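Local coordinates for amorpha-4,11-diene synthase (PDB 4GAX), which probably converts farnesyl diphosphate into a cyclic sesquiterpene, as an amorpha-4,11-diene or alpha-bisabolol synthase, here in a mutant form, at residues K385-V388 with R389-V393; F331-A334 with I335-W338. All blocks are in the same frame, centred on the assembly; numbering follows the deposited sequence.

Interaction 1 (K385-V388 with R389-V393); sequences KDFV and RNLMV
R389 folds back along its helix onto K385 and D386, one turn earlier. Its CB sits 3.3 Å from K385 O, CG follows over the same oxygen, and CD passes 3.8 Å from D386 OD1. The bend at chi3 (-117°) lays the guanidinium flat over the backbone: K385 C beneath its centre, D386 N nearer its rim. NE turns to E336 of helix 325-337 in a salt bridge modelled doubtfully short, NH2 rests 3.6 Å from K385 CB, and NH1 reaches D386 OD1 at 3.1 Å. That oxygen receives NH1 at the guanidinium edge through its anti lone pair, the planes 61° apart; E382 shares NH1. With a methionine here, D386 and E382 would probably lose the positive charge that links them. D386 O accepts two bonds: from N390 ND2 at 2.7 Å and, on the opposite face of that carbonyl, from N390 N at 3.1 Å. On the buried side L391 CG lies over one face of the F387 ring, with L391 CD1 3.7 Å from F387 CE2. Polar i to i+3 and i+4 pairs on one flank and apolar ones on another are characteristic of an amphipathic helix, here 374-399 of the all-helical class I terpene synthase fold.

Interaction 2 (F331-A334 with I335-W338); sequences FTEA and IERW
F331 and I335, one turn apart, form the close-packed half of this contact. F331 CG stands anti to the backbone N (chi1 -169°), which swings the ring along the helix to meet the isoleucine; I335 CG1 approaches its CE2 obliquely at 3.7 Å. The CD1 methyl is slightly farther, 4.0 Å from F331 CE2, so both carbons of that branch lie against the ring. The same CG1 also rests 3.4 Å from F331 O, the carbonyl that accepts the I335 backbone N-H at 2.9 Å, so backbone and side chains of this pair meet together. Both residues are buried.

The other flank is polar and much less firmly joined. E333 bends at chi2, bringing OE2 to 3.6 Å from R337 NE, a long salt bridge. R337 NH2 is no nearer, 3.8 Å from E333 OE2, and the carboxylate and guanidinium planes stand 73° apart, far from the coplanar two-bond pairing of an ideal bidentate bridge. R337 is exposed, while its NE is covered here without a hydrogen-bonding partner in the model, consistent with a mainly electrostatic attraction. Between the two flanks, E336 CG lies 3.3 Å from T332 O, and its carboxylate is directed to R389 instead.

W338 N still donates to A334 O, at 2.9 Å, but a positive phi (51°) takes W338 out of the helix. The W338 indole makes a cation-pi contact with K381 of helix 374-399 and edge-to-face contacts with F357 and Y361 of helix 351-370. Helix 325-337 thus ends against both neighbours: I335 touches V388 on helix 374-399 and Y354 and F357 on helix 351-370, while T332 OG1 bonds to Y319 on helix 299-322.

Interaction 2 precedes interaction 1 in the chain, and the two lie on adjoining helices with centres about 10 Å apart. E336 is the main joint. Its OE2 forms a salt bridge with R389 NE; the modelled separation of 2.4 Å is improbably short and should be treated as doubtful. K385 NZ is 3.0 Å from E336 O, a hydrogen bond to the last turn of helix 325-337. Farther along, M392 CB approaches T332 OG1 at 3.3 Å. Both contacts also meet helix 299-322: L391 touches D316 and Y319, within the DDIYD sequence that, as in related terpene synthases, probably binds the catalytic magnesium ions.

Interaction 1 (K385-V388 with R389-V393)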
loop_
_atom_site.group_PDB
_atom_site.type_symbol
_atom_site.label_atom_id
_atom_site.label_comp_id
_atom_site.label_asym_id
_atom_site.label_seq_id
_atom_site.Cartn_x
_atom_site.Cartn_y
_atom_site.Cartn_z
ATOM N N LYS A 385 -10.512 7.873 -18.945
ATOM C CA LYS A 385 -10.254 8.405 -20.280
ATOM C C LYS A 385 -8.924 9.130 -20.315
ATOM O O LYS A 385 -8.188 9.024 -21.292
ATOM C CB LYS A 385 -11.349 9.372 -20.699
ATOM C CG LYS A 385 -12.691 8.716 -20.956
ATOM C CD LYS A 385 -13.687 9.782 -21.349
ATOM C CE LYS A 385 -15.037 9.202 -21.684
ATOM N NZ LYS A 385 -15.959 10.308 -22.034
ATOM N N ASP A 386 -8.617 9.871 -19.251
ATOM C CA ASP A 386 -7.372 10.647 -19.223
ATOM C C ASP A 386 -6.151 9.734 -19.193
ATOM O O ASP A 386 -5.093 10.075 -19.714
ATOM C CB ASP A 386 -7.330 11.606 -18.036
ATOM C CG ASP A 386 -6.310 12.706 -18.229
ATOM O OD1 ASP A 386 -6.440 13.438 -19.231
ATOM O OD2 ASP A 386 -5.370 12.820 -17.412
ATOM N N PHE A 387 -6.311 8.561 -18.591
ATOM C CA PHE A 387 -5.260 7.547 -18.569
ATOM C C PHE A 387 -4.944 7.052 -19.986
ATOM O O PHE A 387 -3.782 7.022 -20.396
ATOM C CB PHE A 387 -5.683 6.376 -17.675
ATOM C CG PHE A 387 -4.767 5.186 -17.760
ATOM C CD1 PHE A 387 -3.512 5.218 -17.174
ATOM C CD2 PHE A 387 -5.170 4.028 -18.411
ATOM C CE1 PHE A 387 -2.670 4.126 -17.251
ATOM C CE2 PHE A 387 -4.329 2.926 -18.491
ATOM C CZ PHE A 387 -3.078 2.977 -17.915
ATOM N N VAL A 388 -5.983 6.682 -20.735
ATOM C CA VAL A 388 -5.802 6.194 -22.101
ATOM C C VAL A 388 -5.286 7.304 -23.018
ATOM O O VAL A 388 -4.415 7.072 -23.861
ATOM C CB VAL A 388 -7.105 5.607 -22.657
ATOM C CG1 VAL A 388 -6.862 4.924 -23.987
ATOM C CG2 VAL A 388 -7.684 4.622 -21.645
ATOM N N ARG A 389 -5.840 8.500 -22.845
ATOM C CA ARG A 389 -5.424 9.697 -23.567
ATOM C C ARG A 389 -3.925 9.862 -23.509
ATOM O O ARG A 389 -3.269 10.060 -24.527
ATOM C CB ARG A 389 -6.022 10.916 -22.880
ATOM C CG ARG A 389 -6.901 11.763 -23.734
ATOM C CD ARG A 389 -7.552 12.803 -22.861
ATOM N NE ARG A 389 -9.001 12.646 -22.823
ATOM C CZ ARG A 389 -9.751 12.915 -21.762
ATOM N NH1 ARG A 389 -9.176 13.343 -20.636
ATOM N NH2 ARG A 389 -11.071 12.755 -21.831
ATOM N N ASN A 390 -3.380 9.791 -22.300
ATOM C CA ASN A 390 -1.954 10.045 -22.128
ATOM C C ASN A 390 -1.094 8.882 -22.612
ATOM O O ASN A 390 0.062 9.080 -22.991
ATOM C CB ASN A 390 -1.631 10.463 -20.690
ATOM C CG ASN A 390 -2.077 11.888 -20.394
ATOM O OD1 ASN A 390 -1.345 12.850 -20.648
ATOM N ND2 ASN A 390 -3.288 12.029 -19.866
ATOM N N LEU A 391 -1.656 7.673 -22.607
ATOM C CA LEU A 391 -1.000 6.567 -23.299
ATOM C C LEU A 391 -0.893 6.907 -24.788
ATOM O O LEU A 391 0.107 6.592 -25.431
ATOM C CB LEU A 391 -1.746 5.243 -23.095
ATOM C CG LEU A 391 -1.594 4.556 -21.732
ATOM C CD1 LEU A 391 -2.440 3.295 -21.659
ATOM C CD2 LEU A 391 -0.129 4.227 -21.435
ATOM N N MET A 392 -1.911 7.581 -25.328
ATOM C CA MET A 392 -1.912 7.946 -26.748
ATOM C C MET A 392 -1.004 9.143 -27.006
ATOM O O MET A 392 -0.497 9.322 -28.123
ATOM C CB MET A 392 -3.322 8.250 -27.247
ATOM C CG MET A 392 -3.409 8.368 -28.765
ATOM S SD MET A 392 -2.934 6.819 -29.564
ATOM C CE MET A 392 -1.951 7.427 -30.936
ATOM N N VAL A 393 -0.804 9.961 -25.976
ATOM C CA VAL A 393 0.144 11.065 -26.063
ATOM C C VAL A 393 1.525 10.526 -26.414
ATOM O O VAL A 393 2.157 10.990 -27.372
ATOM C CB VAL A 393 0.226 11.868 -24.745
ATOM C CG1 VAL A 393 1.549 12.634 -24.653
ATOM C CG2 VAL A 393 -0.960 12.813 -24.623
#

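Interaction 2 (F331-A334 with I335-W338)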
loop_
_atom_site.group_PDB
_atom_site.type_symbol
_atom_site.label_atom_id
_atom_site.label_comp_id
_atom_site.label_asym_id
_atom_site.label_seq_id
_atom_site.Cartn_x
_atom_site.Cartn_y
_atom_site.Cartn_z
ATOM N N PHE A 331 -8.523 3.201 -31.002
ATOM C CA PHE A 331 -8.910 2.699 -29.684
ATOM C C PHE A 331 -9.123 3.854 -28.699
ATOM O O PHE A 331 -10.073 3.841 -27.908
ATOM C CB PHE A 331 -7.876 1.697 -29.151
ATOM C CG PHE A 331 -8.330 0.945 -27.920
ATOM C CD1 PHE A 331 -9.115 -0.197 -28.035
ATOM C CD2 PHE A 331 -7.973 1.380 -26.652
ATOM C CE1 PHE A 331 -9.536 -0.900 -26.892
ATOM C CE2 PHE A 331 -8.390 0.680 -25.500
ATOM C CZ PHE A 331 -9.174 -0.459 -25.630
ATOM N N THR A 332 -8.242 4.850 -28.761
ATOM C CA THR A 332 -8.343 6.028 -27.903
ATOM C C THR A 332 -9.655 6.798 -28.106
ATOM O O THR A 332 -10.262 7.256 -27.137
ATOM C CB THR A 332 -7.169 6.991 -28.138
ATOM O OG1 THR A 332 -5.932 6.315 -27.865
ATOM C CG2 THR A 332 -7.298 8.225 -27.237
ATOM N N GLU A 333 -10.092 6.951 -29.354
ATOM C CA GLU A 333 -11.353 7.649 -29.616
ATOM C C GLU A 333 -12.534 6.815 -29.124
ATOM O O GLU A 333 -13.512 7.357 -28.596
ATOM C CB GLU A 333 -11.506 8.001 -31.103
ATOM C CG GLU A 333 -12.834 8.668 -31.450
ATOM C CD GLU A 333 -13.146 9.878 -30.573
ATOM O OE1 GLU A 333 -12.235 10.708 -30.348
ATOM O OE2 GLU A 333 -14.303 9.998 -30.106
ATOM N N ALA A 334 -12.436 5.499 -29.291
ATOM C CA ALA A 334 -13.445 4.591 -28.759
ATOM C C ALA A 334 -13.553 4.726 -27.234
ATOM O O ALA A 334 -14.647 4.643 -26.664
ATOM C CB ALA A 334 -13.122 3.165 -29.143
ATOM N N ILE A 335 -12.421 4.929 -26.568
ATOM C CA ILE A 335 -12.454 5.113 -25.118
ATOM C C ILE A 335 -13.099 6.463 -24.788
ATOM O O ILE A 335 -13.911 6.552 -23.864
ATOM C CB ILE A 335 -11.059 4.960 -24.475
ATOM C CG1 ILE A 335 -10.610 3.500 -24.552
ATOM C CG2 ILE A 335 -11.077 5.394 -22.996
ATOM C CD1 ILE A 335 -11.379 2.559 -23.605
ATOM N N GLU A 336 -12.763 7.496 -25.566
ATOM C CA GLU A 336 -13.392 8.812 -25.418
ATOM C C GLU A 336 -14.899 8.718 -25.616
ATOM O O GLU A 336 -15.668 9.384 -24.917
ATOM C CB GLU A 336 -12.818 9.826 -26.420
ATOM C CG GLU A 336 -11.360 10.203 -26.206
ATOM C CD GLU A 336 -11.113 11.024 -24.945
ATOM O OE1 GLU A 336 -12.079 11.357 -24.221
ATOM O OE2 GLU A 336 -9.931 11.346 -24.678
ATOM N N ARG A 337 -15.312 7.887 -26.572
ATOM C CA ARG A 337 -16.725 7.709 -26.887
ATOM C C ARG A 337 -17.462 6.976 -25.769
ATOM O O ARG A 337 -18.607 7.300 -25.464
ATOM C CB ARG A 337 -16.883 6.968 -28.218
ATOM C CG ARG A 337 -17.977 7.524 -29.112
ATOM C CD ARG A 337 -17.786 7.077 -30.554
ATOM N NE ARG A 337 -17.083 8.076 -31.356
ATOM C CZ ARG A 337 -17.695 8.977 -32.120
ATOM N NH1 ARG A 337 -19.021 8.999 -32.184
ATOM N NH2 ARG A 337 -16.983 9.853 -32.820
ATOM N N TRP A 338 -16.793 5.993 -25.163
ATOM C CA TRP A 338 -17.320 5.285 -23.996
ATOM C C TRP A 338 -18.735 4.787 -24.265
ATOM O O TRP A 338 -19.691 5.213 -23.607
ATOM C CB TRP A 338 -17.318 6.202 -22.772
ATOM C CG TRP A 338 -17.320 5.488 -21.446
ATOM C CD1 TRP A 338 -18.391 4.905 -20.829
ATOM C CD2 TRP A 338 -16.199 5.307 -20.563
ATOM N NE1 TRP A 338 -18.007 4.366 -19.618
ATOM C CE2 TRP A 338 -16.666 4.598 -19.433
ATOM C CE3 TRP A 338 -14.848 5.671 -20.622
ATOM C CZ2 TRP A 338 -15.827 4.247 -18.364
ATOM C CZ3 TRP A 338 -14.012 5.327 -19.551
ATOM C CH2 TRP A 338 -14.506 4.622 -18.441
#